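Local coordinates for cellulose-binding protein (Saccharophagus degradans, PDB 2YHG), which probably hydrolyses glycosidic bonds in carbohydrate metabolism, this chain being its C-terminal part, a nucleoside hydrolase-like domain followed by a smaller beta domain, at residues Ser94-Gly99 against Ser328-His333; Trp162-Thr167 against Ala171-Phe176; Tyr211-Ser216 against Asp244-Leu249; Ala276-Met281 against Met296-Gly301; Val357-Ser362 against Ile412-Thr417. All blocks are in the same frame, centred on the assembly; numbering follows the deposited sequence.

Interaction 1 opens at 94-99 and closes at 328-333, so interactions 2, 3 and 4 fall inside the loop it makes along the chain; interaction 5 comes after. Interactions 2 and 3 belong to the nucleoside hydrolase-like domain with its parallel sheet, 2 at the rim and 3 near the middle, their centres about 33 Å apart. Interaction 4 lies beside strand 203-207 of that sheet and touches interaction 3, where Y211 OH packs on M281 CE. Interaction 5 joins two sheets of the C-terminal domain, with its centre about 27 Å from that of interaction 1. Interaction 1 joins a loop of the first domain to 328-333, whose N331 and H332 bind calcium together with aspartates of the C-terminal domain.

Interaction 1 of 5, residues Ser94-Gly99 against Ser328-His333; sequences SKHAEG and SAANHH. With CA (calcium ion), chain D.
H96 and H332 are set up by matching first torsions, each with CG opposite its own carbonyl carbon and beside its backbone N (chi1 -68° in H96), and this turns the two imidazoles toward one another across the gap. The rings meet rim to rim, neither lying over the face of the other, with planes only 17° apart. H96 ND1 lies 2.8 Å from H332 NE2 in a nearly straight hydrogen bond of 168°, for which either nitrogen could be the donor. Close by, H332 CD2 approaches the backbone O of H96 at 3.4 Å, and A330 CB sits obliquely against H96 CE1 at 3.8 Å. The other nitrogen of H96, NE2, is hydrogen-bonded to the backbone O of E324, so the imidazole is gripped at both nitrogens and its rotation is fixed. ND1 of H332 is also hydrogen-bonded, outside the two segments.

Segment 328-333 also supplies two ligands of a calcium ion. N331 OD1 binds it at 2.4 Å and H332 O also at 2.4 Å, while D366, D368, D370 and D420 of the C-terminal part complete seven ligand atoms. The backbone that presents H332 to H96 is therefore tied to the metal through its carbonyl, which makes H332 a bridge between the site and the first domain. The side chain of D368 lies close to that of H332.

In the fold, the loop 94-99 comes after helix 77-93. Segment 328-333 lies in the loop that follows helix 308-323, whose W321 is touched by A97 and A330; strand 347-351 begins further on, past H333.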
# COMPACT_ATOMS: atom_id res chain seq x y z
N SER A 94 12.66 9.73 -13.91
CA SER A 94 13.71 10.19 -13.01
C SER A 94 13.95 11.70 -13.10
O SER A 94 14.64 12.25 -12.25
CB SER A 94 14.99 9.41 -13.26
OG SER A 94 15.44 9.57 -14.58
N LYS A 95 13.34 12.37 -14.07
CA LYS A 95 13.39 13.84 -14.11
C LYS A 95 12.30 14.46 -13.27
O LYS A 95 12.33 15.67 -13.04
CB LYS A 95 13.24 14.35 -15.54
CG LYS A 95 14.27 13.81 -16.47
CD LYS A 95 15.36 14.81 -16.74
N HIS A 96 11.33 13.67 -12.83
CA HIS A 96 10.17 14.18 -12.14
C HIS A 96 10.16 13.96 -10.63
O HIS A 96 9.39 14.61 -9.94
CB HIS A 96 8.88 13.62 -12.76
CG HIS A 96 8.62 14.15 -14.13
ND1 HIS A 96 8.04 15.38 -14.35
CD2 HIS A 96 8.99 13.66 -15.34
CE1 HIS A 96 7.99 15.58 -15.65
NE2 HIS A 96 8.58 14.57 -16.27
N ALA A 97 10.96 13.01 -10.16
CA ALA A 97 11.07 12.77 -8.73
C ALA A 97 12.37 12.06 -8.45
O ALA A 97 12.86 11.31 -9.29
CB ALA A 97 9.90 11.91 -8.23
N GLU A 98 12.87 12.22 -7.23
CA GLU A 98 14.02 11.47 -6.78
C GLU A 98 13.62 10.07 -6.34
O GLU A 98 12.56 9.86 -5.78
CB GLU A 98 14.69 12.20 -5.60
N GLY A 99 14.52 9.12 -6.52
CA GLY A 99 14.38 7.81 -5.89
C GLY A 99 13.63 6.78 -6.71
O GLY A 99 13.30 5.73 -6.18
N SER A 328 8.77 20.88 -16.23
CA SER A 328 7.79 21.94 -16.44
C SER A 328 6.50 21.47 -17.11
O SER A 328 5.49 22.17 -17.08
CB SER A 328 8.43 23.06 -17.29
OG SER A 328 8.72 22.60 -18.61
N ALA A 329 6.55 20.29 -17.74
CA ALA A 329 5.42 19.84 -18.54
C ALA A 329 4.44 18.93 -17.79
O ALA A 329 3.48 18.47 -18.38
CB ALA A 329 5.91 19.12 -19.80
N ALA A 330 4.63 18.71 -16.50
CA ALA A 330 3.71 17.86 -15.74
C ALA A 330 3.53 18.47 -14.36
O ALA A 330 4.33 19.29 -13.91
CB ALA A 330 4.24 16.44 -15.64
N ASN A 331 2.50 17.99 -13.66
CA ASN A 331 2.24 18.41 -12.30
C ASN A 331 2.89 17.49 -11.28
O ASN A 331 2.99 16.28 -11.49
CB ASN A 331 0.74 18.49 -12.06
CG ASN A 331 0.39 19.20 -10.77
OD1 ASN A 331 1.19 19.98 -10.24
ND2 ASN A 331 -0.84 19.00 -10.28
N HIS A 332 3.36 18.09 -10.19
CA HIS A 332 3.96 17.37 -9.07
C HIS A 332 3.25 17.71 -7.75
O HIS A 332 2.65 18.78 -7.61
CB HIS A 332 5.44 17.67 -8.98
CG HIS A 332 6.12 17.51 -10.30
ND1 HIS A 332 6.12 18.52 -11.24
CD2 HIS A 332 6.67 16.44 -10.92
CE1 HIS A 332 6.64 18.08 -12.37
NE2 HIS A 332 6.99 16.82 -12.20
N HIS A 333 3.31 16.80 -6.80
CA HIS A 333 2.51 16.90 -5.60
C HIS A 333 2.92 18.08 -4.72
O HIS A 333 4.11 18.36 -4.57
CB HIS A 333 2.55 15.62 -4.80
CG HIS A 333 2.27 14.41 -5.62
ND1 HIS A 333 3.15 13.91 -6.56
CD2 HIS A 333 1.18 13.62 -5.65
CE1 HIS A 333 2.62 12.83 -7.10
NE2 HIS A 333 1.40 12.65 -6.60
CA CA D . 1.79 20.92 -8.12

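Interaction 2 of 5, residues Trp162-Thr167 against Ala171-Phe176; sequences WKVQNT and AQLDAF
V164 and F176 meet inside an alpha-hairpin, in which helices 155-167 and 170-178 are joined by a very short turn. The two segments run antiparallel at 158° with axes 9.0 Å apart, on the connection between strands 146-150 and 180-185 of the nucleoside hydrolase-like domain.

From CB, which points at the partner helix, the V164 side chain forks. Its CG1 branch, opposite the backbone N (chi1 170°), reaches L173 CD1 at 3.9 Å and at the same time F176 CG at 4.0 Å, filling the angle between these two residues one helical turn apart. The CG2 branch, on the side of the backbone N, goes over the phenyl ring of F176. It stands 3.8 Å from the centroid of the F176 ring and 14° off the ring normal, a CH-pi contact made on one face, with F176 CE1 the closest carbon at 3.7 Å from V164 CG2. F176 thus meets both methyls while L173 meets CG1, a packing that favours the observed rotation of the isopropyl group.

L173 leaves its helix to one side, but its end turns back. While L173 CD1 takes V164, its CD2 lies against the aliphatic part of Q165, an exposed residue at the border of the contact.

Outside the pair, V164 touches I135 and F176 touches V138 of helix 129-139, so the valine-phenylalanine face is turned inward, and F199 touches both Q165 and L173. At that outer border, Q165 CG approaches L173 CD2 to 3.9 Å and extends its chain beyond.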
# COMPACT_ATOMS: atom_id res chain seq x y z
N TRP A 162 7.91 -20.98 6.72
CA TRP A 162 8.08 -22.39 7.00
C TRP A 162 9.56 -22.73 7.13
O TRP A 162 9.97 -23.46 8.05
CB TRP A 162 7.41 -23.25 5.92
CG TRP A 162 7.52 -24.70 6.20
CD1 TRP A 162 6.68 -25.45 6.97
CD2 TRP A 162 8.57 -25.56 5.80
NE1 TRP A 162 7.15 -26.72 7.08
CE2 TRP A 162 8.31 -26.83 6.37
CE3 TRP A 162 9.71 -25.40 5.03
CZ2 TRP A 162 9.16 -27.91 6.22
CZ3 TRP A 162 10.56 -26.48 4.89
CH2 TRP A 162 10.30 -27.70 5.51
N LYS A 163 10.37 -22.22 6.21
CA LYS A 163 11.79 -22.53 6.25
C LYS A 163 12.43 -21.96 7.53
O LYS A 163 13.23 -22.64 8.17
CB LYS A 163 12.50 -21.98 5.01
CG LYS A 163 14.04 -22.16 5.08
CD LYS A 163 14.68 -21.68 3.80
CE LYS A 163 16.16 -21.90 3.80
NZ LYS A 163 16.71 -21.47 2.48
N VAL A 164 12.09 -20.74 7.89
CA VAL A 164 12.60 -20.15 9.13
C VAL A 164 12.17 -20.98 10.34
O VAL A 164 13.00 -21.32 11.21
CB VAL A 164 12.16 -18.68 9.23
CG1 VAL A 164 12.47 -18.10 10.60
CG2 VAL A 164 12.81 -17.86 8.15
N GLN A 165 10.90 -21.34 10.41
CA GLN A 165 10.41 -22.17 11.50
C GLN A 165 11.15 -23.50 11.56
O GLN A 165 11.42 -24.03 12.63
CB GLN A 165 8.93 -22.38 11.34
CG GLN A 165 8.31 -23.28 12.40
CD GLN A 165 6.85 -23.52 12.11
OE1 GLN A 165 6.48 -23.90 11.01
NE2 GLN A 165 6.02 -23.24 13.08
N ASN A 166 11.50 -24.05 10.42
CA ASN A 166 12.12 -25.37 10.30
C ASN A 166 13.60 -25.37 10.64
O ASN A 166 14.16 -26.42 10.82
CB ASN A 166 11.92 -25.91 8.87
CG ASN A 166 12.42 -27.30 8.68
OD1 ASN A 166 13.29 -27.56 7.83
ND2 ASN A 166 11.75 -28.23 9.31
N THR A 167 14.22 -24.20 10.65
CA THR A 167 15.68 -24.12 10.75
C THR A 167 16.20 -23.24 11.88
O THR A 167 17.42 -23.24 12.10
CB THR A 167 16.31 -23.64 9.43
OG1 THR A 167 15.79 -22.34 9.11
CG2 THR A 167 16.04 -24.62 8.28
N ALA A 171 12.85 -18.19 19.42
CA ALA A 171 13.10 -16.76 19.55
C ALA A 171 13.41 -16.13 18.20
O ALA A 171 12.96 -15.00 17.91
CB ALA A 171 14.28 -16.53 20.52
N GLN A 172 14.21 -16.81 17.38
CA GLN A 172 14.56 -16.30 16.05
C GLN A 172 13.33 -16.25 15.12
O GLN A 172 13.16 -15.29 14.38
CB GLN A 172 15.65 -17.16 15.39
CG GLN A 172 17.01 -16.97 16.03
CD GLN A 172 18.03 -17.94 15.53
OE1 GLN A 172 17.78 -19.12 15.36
NE2 GLN A 172 19.25 -17.46 15.43
N LEU A 173 12.46 -17.23 15.25
CA LEU A 173 11.21 -17.23 14.48
C LEU A 173 10.31 -16.08 14.92
O LEU A 173 9.77 -15.33 14.08
CB LEU A 173 10.49 -18.56 14.66
CG LEU A 173 9.09 -18.65 14.06
CD1 LEU A 173 9.11 -18.47 12.54
CD2 LEU A 173 8.51 -20.00 14.50
N ASP A 174 10.21 -15.86 16.23
CA ASP A 174 9.38 -14.78 16.71
C ASP A 174 9.91 -13.44 16.24
O ASP A 174 9.15 -12.53 15.90
CB ASP A 174 9.29 -14.80 18.24
CG ASP A 174 8.46 -15.97 18.77
OD1 ASP A 174 7.53 -16.42 18.09
OD2 ASP A 174 8.70 -16.38 19.93
N ALA A 175 11.23 -13.30 16.23
CA ALA A 175 11.82 -12.05 15.77
C ALA A 175 11.53 -11.81 14.28
O ALA A 175 11.22 -10.70 13.88
CB ALA A 175 13.33 -12.05 16.02
N PHE A 176 11.65 -12.86 13.49
CA PHE A 176 11.36 -12.84 12.06
C PHE A 176 9.91 -12.36 11.84
O PHE A 176 9.66 -11.39 11.11
CB PHE A 176 11.59 -14.23 11.47
CG PHE A 176 11.48 -14.30 9.98
CD1 PHE A 176 12.59 -14.09 9.18
CD2 PHE A 176 10.25 -14.56 9.38
CE1 PHE A 176 12.50 -14.17 7.82
CE2 PHE A 176 10.16 -14.62 7.99
CZ PHE A 176 11.28 -14.40 7.22

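Interaction 3 of 5, residues Tyr211-Ser216 against Asp244-Leu249; sequences YSWQPS and DTPAFL. With CA (calcium ion), chain B.
W213 meets T245 and P246 in the nucleoside hydrolase-like domain, where the loop after strand 203-207 packs by helix 246-249, next to a calcium site. The first shell is small and van der Waals in kind. W213 CH2 lies 3.9 Å from T245 CG2, the two side chains crossing at about a right angle, and W213 NE1 lies 3.9 Å from P246 CG on an oblique approach; NE1 also makes a weak hydrogen bond to V210 O. The indole gets there because its CG sits between the backbone N and the carbonyl carbon, at chi1 64°.

Next come the groups that hold these in place. The amide carbon CD of Q214 rests 3.4 Å above one face of the W213 indole, offset toward the rim, and Q214 NE2 is hydrogen-bonded to backbone O atoms of V210 and T241. T245 OG1 is hydrogen-bonded to E242 and S46, which sets its methyl toward W213. I304 packs on both W213 and P246.

Further out, the CB of D244 points away from 211-216. A calcium ion held by aspartates is consistent with the metal site of nucleoside hydrolases; with D36, D43, W151 O and two waters, D244 OD2 binds it at 2.5 Å.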
# COMPACT_ATOMS: atom_id res chain seq x y z
N TYR A 211 -13.11 -3.23 -4.69
CA TYR A 211 -13.78 -3.13 -5.97
C TYR A 211 -14.55 -1.82 -6.19
O TYR A 211 -15.20 -1.69 -7.23
CB TYR A 211 -14.75 -4.28 -6.14
CG TYR A 211 -14.10 -5.63 -6.29
CD1 TYR A 211 -13.34 -5.93 -7.40
CD2 TYR A 211 -14.24 -6.61 -5.33
CE1 TYR A 211 -12.75 -7.20 -7.54
CE2 TYR A 211 -13.72 -7.88 -5.51
CZ TYR A 211 -12.99 -8.17 -6.63
OH TYR A 211 -12.55 -9.46 -6.85
N SER A 212 -14.52 -0.88 -5.26
CA SER A 212 -15.41 0.28 -5.33
C SER A 212 -14.73 1.59 -5.69
O SER A 212 -15.40 2.59 -5.87
CB SER A 212 -16.13 0.48 -4.00
OG SER A 212 -16.92 -0.63 -3.70
N TRP A 213 -13.42 1.59 -5.87
CA TRP A 213 -12.63 2.81 -6.05
C TRP A 213 -12.19 3.05 -7.48
O TRP A 213 -11.69 4.15 -7.78
CB TRP A 213 -11.38 2.72 -5.14
CG TRP A 213 -10.47 1.61 -5.50
CD1 TRP A 213 -10.56 0.32 -5.08
CD2 TRP A 213 -9.39 1.65 -6.44
NE1 TRP A 213 -9.63 -0.45 -5.71
CE2 TRP A 213 -8.89 0.34 -6.56
CE3 TRP A 213 -8.77 2.67 -7.17
CZ2 TRP A 213 -7.87 -0.01 -7.45
CZ3 TRP A 213 -7.74 2.34 -8.04
CH2 TRP A 213 -7.30 1.02 -8.17
N GLN A 214 -12.33 2.05 -8.35
CA GLN A 214 -11.64 2.00 -9.62
C GLN A 214 -12.10 3.09 -10.59
O GLN A 214 -13.25 3.53 -10.57
CB GLN A 214 -11.89 0.66 -10.32
CG GLN A 214 -11.03 -0.47 -9.79
CD GLN A 214 -11.46 -1.14 -8.52
OE1 GLN A 214 -12.36 -0.66 -7.78
NE2 GLN A 214 -10.84 -2.27 -8.23
N PRO A 215 -11.21 3.53 -11.45
CA PRO A 215 -11.56 4.47 -12.51
C PRO A 215 -12.20 3.75 -13.68
O PRO A 215 -12.16 2.53 -13.78
CB PRO A 215 -10.23 5.05 -12.90
CG PRO A 215 -9.33 3.85 -12.82
CD PRO A 215 -9.83 3.05 -11.61
N SER A 216 -12.74 4.55 -14.60
CA SER A 216 -13.44 4.02 -15.77
C SER A 216 -12.46 3.52 -16.81
O SER A 216 -11.31 3.90 -16.88
CB SER A 216 -14.34 5.09 -16.39
OG SER A 216 -13.52 6.05 -16.99
N ASP A 244 -5.78 -5.85 -7.14
CA ASP A 244 -4.69 -6.03 -6.19
C ASP A 244 -4.03 -4.73 -5.77
O ASP A 244 -3.22 -4.72 -4.84
CB ASP A 244 -3.64 -6.92 -6.79
CG ASP A 244 -4.19 -8.27 -7.15
OD1 ASP A 244 -4.84 -8.85 -6.26
OD2 ASP A 244 -4.03 -8.73 -8.31
N THR A 245 -4.33 -3.62 -6.43
CA THR A 245 -3.62 -2.36 -6.17
C THR A 245 -3.72 -1.84 -4.73
O THR A 245 -2.74 -1.26 -4.28
CB THR A 245 -4.03 -1.34 -7.23
OG1 THR A 245 -3.36 -1.75 -8.43
CG2 THR A 245 -3.71 0.09 -6.87
N PRO A 246 -4.80 -2.11 -4.00
CA PRO A 246 -4.80 -1.69 -2.58
C PRO A 246 -3.60 -2.22 -1.79
O PRO A 246 -3.21 -1.60 -0.78
CB PRO A 246 -6.13 -2.18 -2.07
CG PRO A 246 -7.01 -2.04 -3.31
CD PRO A 246 -6.13 -2.59 -4.41
N ALA A 247 -3.05 -3.36 -2.20
CA ALA A 247 -1.92 -3.98 -1.52
C ALA A 247 -0.63 -3.17 -1.61
O ALA A 247 0.31 -3.45 -0.85
CB ALA A 247 -1.70 -5.38 -2.04
N PHE A 248 -0.53 -2.19 -2.50
CA PHE A 248 0.51 -1.18 -2.35
C PHE A 248 -0.01 0.21 -2.05
O PHE A 248 0.74 0.99 -1.46
CB PHE A 248 1.53 -1.13 -3.52
CG PHE A 248 0.93 -0.90 -4.86
CD1 PHE A 248 0.47 -1.97 -5.61
CD2 PHE A 248 0.90 0.37 -5.43
CE1 PHE A 248 -0.05 -1.78 -6.88
CE2 PHE A 248 0.32 0.57 -6.67
CZ PHE A 248 -0.12 -0.52 -7.40
N LEU A 249 -1.24 0.54 -2.37
CA LEU A 249 -1.72 1.87 -1.98
C LEU A 249 -1.73 2.00 -0.46
O LEU A 249 -1.62 3.13 0.05
CB LEU A 249 -3.12 2.16 -2.54
CG LEU A 249 -3.25 2.15 -4.05
CD1 LEU A 249 -4.66 2.64 -4.42
CD2 LEU A 249 -2.16 3.01 -4.71
CA CA B . -3.92 -11.19 -8.90
O HOH W 1 -6.23 -10.76 -9.95
O HOH W 2 -5.36 -13.22 -8.98

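Interaction 4 of 5, residues Ala276-Met281 against Met296-Gly301; sequences AGVRGM and MYTENG
V278 fits against T298 and M296 with unequal closeness. The tighter part is a tip-to-tip meeting of methyls, V278 CG2 and T298 CG2 at 3.9 Å. Two torsions arrange it: V278 carries CG2 on the side of its backbone N (chi1 179° for CG1), and T298 swings OG1 opposite its own N (chi1 -166°), which sends the methyl rather than the hydroxyl toward the valine. The hydroxyl is used elsewhere, as T298 OG1 is hydrogen-bonded to the backbone O of R206.

The looser part is V278 beside the thioether of M296. V278 CB is 4.3 Å from M296 SD, a loose apolar contact, and V278 O is 4.2 Å from M296 SD, simply a long van der Waals approach. That carbonyl finds its polar partners outside the pair, accepting from Y294 OH and R206 NH1, so the buried oxygen is gripped twice.

On the other side of the loop, the CB of R279 points away from 296-301, and the residue is exposed. There its NH1 makes a salt bridge with D292 and a hydrogen bond with Y294 OH, so the outer side carries a salt bridge, whereas the contact itself is made by methyls and a thioether. A276 likewise points away from the contact.

Segment 276-281 leaves strand 273-276, which pairs antiparallel with 295-298; M296 keeps that pairing through backbone bonds to Q275. Y297 makes backbone bonds to Y204 and R206, while M296 touches T193 and A196 of helix 190-198, so the contact lies between this hairpin, strand 203-207 of the parallel sheet and a helix.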
# COMPACT_ATOMS: atom_id res chain seq x y z
N ALA A 276 -13.05 -13.36 12.57
CA ALA A 276 -12.84 -14.80 12.55
C ALA A 276 -13.30 -15.41 11.23
O ALA A 276 -14.35 -15.06 10.68
CB ALA A 276 -13.63 -15.47 13.69
N GLY A 277 -12.53 -16.35 10.70
CA GLY A 277 -12.95 -17.16 9.61
C GLY A 277 -13.17 -16.43 8.31
O GLY A 277 -13.99 -16.84 7.49
N VAL A 278 -12.39 -15.39 8.05
CA VAL A 278 -12.54 -14.59 6.81
C VAL A 278 -12.23 -15.52 5.63
O VAL A 278 -11.10 -16.02 5.50
CB VAL A 278 -11.63 -13.37 6.79
CG1 VAL A 278 -11.80 -12.61 5.49
CG2 VAL A 278 -11.94 -12.44 7.94
N ARG A 279 -13.20 -15.77 4.77
CA ARG A 279 -13.05 -16.75 3.71
C ARG A 279 -12.45 -16.15 2.44
O ARG A 279 -12.75 -15.01 2.08
CB ARG A 279 -14.39 -17.41 3.39
CG ARG A 279 -15.02 -18.16 4.55
CD ARG A 279 -14.12 -19.21 5.14
NE ARG A 279 -14.82 -20.05 6.10
CZ ARG A 279 -14.29 -20.59 7.20
NH1 ARG A 279 -13.09 -20.26 7.63
NH2 ARG A 279 -14.98 -21.53 7.86
N GLY A 280 -11.65 -16.95 1.78
CA GLY A 280 -11.06 -16.60 0.49
C GLY A 280 -12.05 -16.74 -0.65
O GLY A 280 -13.24 -16.99 -0.47
N MET A 281 -11.53 -16.57 -1.85
CA MET A 281 -12.32 -16.61 -3.05
C MET A 281 -12.82 -18.00 -3.37
O MET A 281 -12.38 -19.00 -2.83
CB MET A 281 -11.50 -16.06 -4.22
CG MET A 281 -11.03 -14.62 -4.00
SD MET A 281 -10.28 -13.82 -5.43
CE MET A 281 -11.76 -13.32 -6.31
N MET A 296 -8.00 -12.59 11.01
CA MET A 296 -7.34 -11.75 10.04
C MET A 296 -7.93 -10.37 10.15
O MET A 296 -9.14 -10.22 10.32
CB MET A 296 -7.55 -12.25 8.59
CG MET A 296 -6.93 -13.62 8.34
SD MET A 296 -7.45 -14.26 6.74
CE MET A 296 -6.38 -15.70 6.64
N TYR A 297 -7.11 -9.32 10.01
CA TYR A 297 -7.64 -7.99 9.83
C TYR A 297 -8.37 -7.93 8.51
O TYR A 297 -7.89 -8.44 7.50
CB TYR A 297 -6.53 -6.96 9.87
CG TYR A 297 -5.98 -6.71 11.24
CD1 TYR A 297 -6.68 -6.01 12.20
CD2 TYR A 297 -4.74 -7.20 11.61
CE1 TYR A 297 -6.15 -5.77 13.47
CE2 TYR A 297 -4.21 -7.00 12.88
CZ TYR A 297 -4.92 -6.29 13.80
OH TYR A 297 -4.40 -6.09 15.07
N THR A 298 -9.52 -7.25 8.48
CA THR A 298 -10.24 -7.06 7.27
C THR A 298 -11.12 -5.82 7.46
O THR A 298 -11.24 -5.30 8.56
CB THR A 298 -11.05 -8.32 6.88
OG1 THR A 298 -11.50 -8.23 5.52
CG2 THR A 298 -12.22 -8.55 7.82
N GLU A 299 -11.70 -5.32 6.40
CA GLU A 299 -12.52 -4.12 6.49
C GLU A 299 -13.78 -4.39 7.28
O GLU A 299 -14.32 -5.51 7.30
CB GLU A 299 -12.91 -3.63 5.07
CG GLU A 299 -11.74 -3.37 4.14
CD GLU A 299 -11.39 -4.56 3.25
OE1 GLU A 299 -11.65 -5.74 3.61
OE2 GLU A 299 -10.86 -4.33 2.14
N ASN A 300 -14.33 -3.33 7.85
CA ASN A 300 -15.70 -3.35 8.32
C ASN A 300 -16.36 -2.13 7.71
O ASN A 300 -16.64 -1.15 8.38
CB ASN A 300 -15.78 -3.38 9.84
CG ASN A 300 -17.15 -3.77 10.32
OD1 ASN A 300 -18.06 -3.97 9.54
ND2 ASN A 300 -17.31 -3.85 11.64
N GLY A 301 -16.53 -2.18 6.41
CA GLY A 301 -16.92 -1.02 5.61
C GLY A 301 -15.92 -0.70 4.51
O GLY A 301 -14.73 -0.54 4.77

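Interaction 5 of 5, residues Val357-Ser362 against Ile412-Thr417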
# COMPACT_ATOMS: atom_id res chain seq x y z
N VAL A 357 -5.64 23.39 20.25
CA VAL A 357 -4.38 23.11 19.57
C VAL A 357 -4.36 23.78 18.20
O VAL A 357 -5.13 23.42 17.30
CB VAL A 357 -4.13 21.58 19.40
CG1 VAL A 357 -2.84 21.33 18.64
CG2 VAL A 357 -4.13 20.91 20.78
N SER A 358 -3.45 24.72 18.02
CA SER A 358 -3.22 25.35 16.73
C SER A 358 -2.47 24.39 15.79
O SER A 358 -1.44 23.84 16.18
CB SER A 358 -2.41 26.63 16.96
OG SER A 358 -1.84 27.10 15.77
N LEU A 359 -2.97 24.21 14.58
CA LEU A 359 -2.28 23.42 13.56
C LEU A 359 -2.16 24.30 12.32
O LEU A 359 -3.16 24.66 11.73
CB LEU A 359 -3.03 22.13 13.24
CG LEU A 359 -3.20 21.13 14.39
CD1 LEU A 359 -4.10 19.96 13.95
CD2 LEU A 359 -1.89 20.63 14.95
N ASP A 360 -0.94 24.67 12.00
CA ASP A 360 -0.68 25.67 10.99
C ASP A 360 0.11 25.06 9.85
O ASP A 360 1.25 24.65 10.05
CB ASP A 360 0.11 26.83 11.64
CG ASP A 360 0.29 28.00 10.74
OD1 ASP A 360 -0.08 27.94 9.55
OD2 ASP A 360 0.84 28.99 11.26
N ALA A 361 -0.52 24.97 8.68
CA ALA A 361 0.10 24.40 7.50
C ALA A 361 0.76 25.45 6.61
O ALA A 361 1.17 25.11 5.48
CB ALA A 361 -0.93 23.60 6.71
N SER A 362 0.89 26.68 7.07
CA SER A 362 1.71 27.66 6.33
C SER A 362 3.16 27.09 6.10
O SER A 362 3.80 26.53 6.90
CB SER A 362 1.73 28.99 7.15
OG SER A 362 0.44 29.42 7.39
N ILE A 412 -7.22 11.53 19.11
CA ILE A 412 -8.01 12.29 18.14
C ILE A 412 -7.13 12.44 16.90
O ILE A 412 -6.00 12.94 17.00
CB ILE A 412 -8.40 13.66 18.70
CG1 ILE A 412 -9.42 13.51 19.84
CG2 ILE A 412 -8.93 14.58 17.62
CD1 ILE A 412 -9.68 14.77 20.64
N HIS A 413 -7.62 11.98 15.76
CA HIS A 413 -6.88 12.07 14.51
C HIS A 413 -7.40 13.22 13.69
O HIS A 413 -8.59 13.25 13.31
CB HIS A 413 -6.98 10.76 13.72
CG HIS A 413 -6.27 9.61 14.34
ND1 HIS A 413 -5.84 8.54 13.59
CD2 HIS A 413 -5.95 9.35 15.63
CE1 HIS A 413 -5.31 7.66 14.42
NE2 HIS A 413 -5.37 8.12 15.67
N ILE A 414 -6.52 14.17 13.39
CA ILE A 414 -6.82 15.31 12.55
C ILE A 414 -6.04 15.19 11.27
O ILE A 414 -4.83 14.97 11.31
CB ILE A 414 -6.48 16.63 13.27
CG1 ILE A 414 -7.16 16.72 14.64
CG2 ILE A 414 -6.80 17.80 12.36
CD1 ILE A 414 -8.68 16.75 14.59
N LEU A 415 -6.70 15.30 10.13
CA LEU A 415 -6.04 15.19 8.85
C LEU A 415 -6.00 16.50 8.09
O LEU A 415 -7.04 17.13 7.85
CB LEU A 415 -6.74 14.15 7.99
CG LEU A 415 -6.11 13.87 6.64
CD1 LEU A 415 -4.69 13.32 6.77
CD2 LEU A 415 -7.00 12.94 5.79
N LEU A 416 -4.80 16.90 7.67
CA LEU A 416 -4.65 17.93 6.65
C LEU A 416 -4.65 17.24 5.29
O LEU A 416 -3.82 16.37 5.03
CB LEU A 416 -3.32 18.66 6.81
CG LEU A 416 -2.98 19.64 5.68
CD1 LEU A 416 -3.94 20.81 5.64
CD2 LEU A 416 -1.51 20.06 5.78
N THR A 417 -5.54 17.67 4.41
CA THR A 417 -5.46 17.37 3.00
C THR A 417 -5.11 18.65 2.25
O THR A 417 -5.81 19.66 2.37
CB THR A 417 -6.80 16.80 2.47
OG1 THR A 417 -7.12 15.61 3.17
CG2 THR A 417 -6.71 16.46 0.98
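L359 and I414 form one of two apolar contacts across the gap, A361 and L416 the other. L359 CD1 reaches I414 CG2 at 3.8 Å, and I414 CB lies 4.1 Å from the same L359 CD1, so one leucine methyl rests on the beta-branch of the isoleucine while the two side chains pass each other at a slant. That I414 methyl is presented because its CG2 stands opposite the backbone N, leaving CG1 beside the N. Two residues further on in each segment, A361 CB meets L416 CD2 at 3.7 Å. L416 gains this reach by placing CG opposite its backbone N (chi1 173°).

These contacts are those between the two layers of a beta sandwich, the C-terminal domain of the protein: strand 356-360 lies in the sheet with 398-402 and 391-392, while strand 411-420 lies in the sheet with 347-351, 427-436 and 372-378. V401 of the first sheet touches both L359 and I414, and W376 of the second touches L359, A361 and L416, so the two pairs share a common apolar interior.

Polar interactions lie beyond the apolar line. D360 faces the other way from L359, and its OD1 receives two hydrogen bonds from S362. The first, from S362 OG to D360 OD1, is 2.7 Å long and uses the syn lone pair. The second, from S362 N to D360 OD1 at 2.9 Å, closes an Asx turn at the strand end and meets the oxygen from above the carboxylate plane, 42° out of it. On the other strand H413 N is hydrogen-bonded to D383, a ligand of a magnesium ion.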